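Gdp-l-fucose synthetase (Naegleria fowleri, PDB 6AQZ) probably catalyses the NADP(H)-dependent epimerisation and reduction that yields GDP-L-fucose. Local coordinates at residues A39-V44 against W53-S58. Numbering follows the deposited sequence.
Sequences AVEHIV and WVFLGS. With NAP (NADP nicotinamide-adenine-dinucleotide phosphate), chain G.
Helix 39-44 and strand 53-55 meet nearly antiparallel, their axes 10.1 Å apart at closest approach and 155° between directions, with Glu41 facing Phe55 in the register. Contact is made by side chains, two aromatic rings of the strand against one flank of the helix. Val44 sits over one face of the Trp53 indole: CG2 lies 3.6 Å from the centroid of the six-membered ring and 4° off its normal, while CG1 rests above the pyrrole part, 4.0 Å from CD1 of Trp53. Because CG1 of Val44 is anti to the backbone N and CG2 anti to the carbonyl carbon, both methyls bear on the ring system. NE1 of the indole donates to the carbonyl oxygen of Lys50. Both elements belong to the first beta-alpha-beta crossover of the Rossmann fold, strand 26-30, helix 35-46 and strand 52-55; Val54 pairs through its backbone with Ile27 and Val29 of the parallel neighbouring strand. Phe55 offers one face to Glu41, whose CB stands 3.7 Å from the ring centroid in a CH-pi contact. With CG anti to the backbone N, the extended chain lays the carboxylate over the same face of Phe55 as CB, stacked with its plane 27° from the ring, and OE1 makes a salt bridge with Lys38. Val40 touches both rings with a single methyl, CG1, 4.1 Å from CE2 at the edge of Phe55 and 4.2 Å from CZ3 of Trp53; Leu247 of helix 240-253 also packs on this valine. Beyond the strand the chain reaches the cofactor, where the amide N of Ser58 donates to O2X on the 2'-phosphate of NADP (2.9 Å).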
loop_
_atom_site.group_PDB
_atom_site.type_symbol
_atom_site.label_atom_id
_atom_site.label_comp_id
_atom_site.label_asym_id
_atom_site.label_seq_id
_atom_site.Cartn_x
_atom_site.Cartn_y
_atom_site.Cartn_z
ATOM N N ALA A 39 -16.756 15.883 -17.520
ATOM C CA ALA A 39 -15.948 16.583 -18.508
ATOM C C ALA A 39 -15.596 15.664 -19.678
ATOM O O ALA A 39 -15.739 16.050 -20.845
ATOM C CB ALA A 39 -14.697 17.140 -17.842
ATOM N N VAL A 40 -15.188 14.424 -19.384
ATOM C CA VAL A 40 -14.927 13.467 -20.454
ATOM C C VAL A 40 -16.181 13.263 -21.298
ATOM O O VAL A 40 -16.121 13.251 -22.534
ATOM C CB VAL A 40 -14.394 12.140 -19.876
ATOM C CG1 VAL A 40 -14.310 11.079 -20.961
ATOM C CG2 VAL A 40 -13.033 12.350 -19.228
ATOM N N GLU A 41 -17.338 13.119 -20.646
ATOM C CA GLU A 41 -18.593 12.930 -21.375
ATOM C C GLU A 41 -18.896 14.123 -22.284
ATOM O O GLU A 41 -19.415 13.959 -23.395
ATOM C CB GLU A 41 -19.736 12.704 -20.387
ATOM C CG GLU A 41 -21.096 12.503 -21.046
ATOM C CD GLU A 41 -22.236 12.385 -20.050
ATOM O OE1 GLU A 41 -22.146 12.950 -18.932
ATOM O OE2 GLU A 41 -23.219 11.699 -20.383
ATOM N N HIS A 42 -18.585 15.334 -21.821
ATOM C CA HIS A 42 -18.791 16.529 -22.628
ATOM C C HIS A 42 -17.869 16.544 -23.852
ATOM O O HIS A 42 -18.313 16.827 -24.967
ATOM C CB HIS A 42 -18.595 17.764 -21.754
ATOM C CG HIS A 42 -18.632 19.055 -22.511
ATOM N ND1 HIS A 42 -17.508 19.826 -22.719
ATOM C CD2 HIS A 42 -19.654 19.706 -23.115
ATOM C CE1 HIS A 42 -17.837 20.897 -23.422
ATOM N NE2 HIS A 42 -19.133 20.849 -23.674
ATOM N N ILE A 43 -16.578 16.250 -23.668
ATOM C CA ILE A 43 -15.658 16.245 -24.801
ATOM C C ILE A 43 -16.031 15.145 -25.791
ATOM O O ILE A 43 -16.083 15.375 -27.006
ATOM C CB ILE A 43 -14.209 16.094 -24.310
ATOM C CG1 ILE A 43 -13.810 17.319 -23.490
ATOM C CG2 ILE A 43 -13.251 15.844 -25.498
ATOM C CD1 ILE A 43 -14.030 18.612 -24.243
ATOM N N VAL A 44 -16.348 13.948 -25.286
ATOM C CA VAL A 44 -16.737 12.857 -26.176
ATOM C C VAL A 44 -17.899 13.280 -27.073
ATOM O O VAL A 44 -17.913 12.990 -28.278
ATOM C CB VAL A 44 -17.071 11.595 -25.358
ATOM C CG1 VAL A 44 -17.982 10.652 -26.153
ATOM C CG2 VAL A 44 -15.789 10.860 -24.954
ATOM N N TRP A 53 -20.030 4.632 -25.215
ATOM C CA TRP A 53 -19.482 5.157 -23.977
ATOM C C TRP A 53 -20.489 4.955 -22.853
ATOM O O TRP A 53 -21.671 5.289 -23.014
ATOM C CB TRP A 53 -19.134 6.635 -24.132
ATOM C CG TRP A 53 -17.956 6.821 -25.001
ATOM C CD1 TRP A 53 -17.896 6.695 -26.370
ATOM C CD2 TRP A 53 -16.625 7.097 -24.562
ATOM N NE1 TRP A 53 -16.601 6.910 -26.808
ATOM C CE2 TRP A 53 -15.805 7.160 -25.718
ATOM C CE3 TRP A 53 -16.047 7.309 -23.304
ATOM C CZ2 TRP A 53 -14.442 7.421 -25.649
ATOM C CZ3 TRP A 53 -14.677 7.572 -23.237
ATOM C CH2 TRP A 53 -13.894 7.616 -24.401
ATOM N N VAL A 54 -20.030 4.357 -21.745
ATOM C CA VAL A 54 -20.854 4.079 -20.565
ATOM C C VAL A 54 -20.263 4.811 -19.369
ATOM O O VAL A 54 -19.150 4.498 -18.934
ATOM C CB VAL A 54 -20.950 2.577 -20.270
ATOM C CG1 VAL A 54 -21.854 2.337 -19.058
ATOM C CG2 VAL A 54 -21.424 1.822 -21.505
ATOM N N PHE A 55 -21.012 5.754 -18.820
ATOM C CA PHE A 55 -20.555 6.575 -17.697
ATOM C C PHE A 55 -21.227 6.050 -16.436
ATOM O O PHE A 55 -22.392 6.343 -16.175
ATOM C CB PHE A 55 -20.853 8.048 -17.977
ATOM C CG PHE A 55 -20.034 8.585 -19.134
ATOM C CD1 PHE A 55 -20.492 8.459 -20.440
ATOM C CD2 PHE A 55 -18.762 9.121 -18.922
ATOM C CE1 PHE A 55 -19.719 8.900 -21.516
ATOM C CE2 PHE A 55 -17.984 9.561 -19.991
ATOM C CZ PHE A 55 -18.467 9.449 -21.289
ATOM N N LEU A 56 -20.474 5.291 -15.646
ATOM C CA LEU A 56 -21.012 4.635 -14.467
ATOM C C LEU A 56 -21.058 5.591 -13.285
ATOM O O LEU A 56 -20.188 6.443 -13.110
ATOM C CB LEU A 56 -20.142 3.436 -14.071
ATOM C CG LEU A 56 -19.920 2.253 -15.014
ATOM C CD1 LEU A 56 -18.939 1.338 -14.362
ATOM C CD2 LEU A 56 -21.207 1.510 -15.286
ATOM N N GLY A 57 -22.054 5.401 -12.428
ATOM C CA GLY A 57 -22.050 6.013 -11.120
ATOM C C GLY A 57 -22.334 4.962 -10.066
ATOM O O GLY A 57 -22.641 3.811 -10.377
ATOM N N SER A 58 -22.273 5.401 -8.814
ATOM C CA SER A 58 -22.556 4.500 -7.707
ATOM C C SER A 58 -23.967 3.915 -7.805
ATOM O O SER A 58 -24.203 2.799 -7.329
ATOM C CB SER A 58 -22.363 5.224 -6.373
ATOM O OG SER A 58 -23.170 6.393 -6.314
HETATM P PA NAP G . -16.023 13.282 -7.823
HETATM O O1A NAP G . -16.164 13.248 -6.332
HETATM O O2A NAP G . -16.419 14.495 -8.624
HETATM O O5B NAP G . -16.785 11.993 -8.521
HETATM C C5B NAP G . -16.152 10.849 -8.064
HETATM C C4B NAP G . -16.830 9.654 -8.788
HETATM O O4B NAP G . -16.568 8.407 -8.097
HETATM C C3B NAP G . -18.395 9.852 -8.913
HETATM O O3B NAP G . -18.842 9.354 -10.145
HETATM C C2B NAP G . -18.914 8.871 -7.852
HETATM O O2B NAP G . -20.077 8.295 -8.163
HETATM C C1B NAP G . -17.821 7.736 -8.054
HETATM N N9A NAP G . -17.819 6.783 -6.950
HETATM C C8A NAP G . -17.404 7.003 -5.652
HETATM N N7A NAP G . -17.521 5.910 -4.864
HETATM C C5A NAP G . -18.053 4.944 -5.702
HETATM C C6A NAP G . -18.403 3.617 -5.469
HETATM N N6A NAP G . -18.219 3.053 -4.207
HETATM N N1A NAP G . -18.892 2.836 -6.464
HETATM C C2A NAP G . -19.021 3.468 -7.668
HETATM N N3A NAP G . -18.741 4.736 -8.039
HETATM C C4A NAP G . -18.239 5.464 -7.013
HETATM O O3 NAP G . -14.383 12.993 -7.941
HETATM P PN NAP G . -13.696 13.710 -9.186
HETATM O O1N NAP G . -14.324 13.393 -10.488
HETATM O O2N NAP G . -13.142 15.078 -8.854
HETATM O O5D NAP G . -12.178 12.851 -9.332
HETATM C C5D NAP G . -12.314 11.616 -9.914
HETATM C C4D NAP G . -10.893 11.110 -10.024
HETATM O O4D NAP G . -10.041 12.246 -10.253
HETATM C C3D NAP G . -10.471 10.510 -8.599
HETATM O O3D NAP G . -9.741 9.347 -8.787
HETATM C C2D NAP G . -9.616 11.641 -7.986
HETATM O O2D NAP G . -8.569 11.201 -7.211
HETATM C C1D NAP G . -9.008 12.269 -9.275
HETATM N N1N NAP G . -8.522 13.651 -8.996
HETATM C C2N NAP G . -9.394 14.727 -8.814
HETATM C C3N NAP G . -8.902 15.983 -8.522
HETATM C C7N NAP G . -9.853 17.122 -8.317
HETATM O O7N NAP G . -9.480 18.254 -7.963
HETATM N N7N NAP G . -11.222 16.913 -8.520
HETATM C C4N NAP G . -7.453 16.256 -8.382
HETATM C C5N NAP G . -6.600 15.044 -8.578
HETATM C C6N NAP G . -7.124 13.852 -8.868
HETATM P P2B NAP G . -21.615 9.167 -7.602
HETATM O O1X NAP G . -21.540 10.381 -8.475
HETATM O O2X NAP G . -22.657 8.110 -7.974
HETATM O O3X NAP G . -21.297 9.342 -6.146
#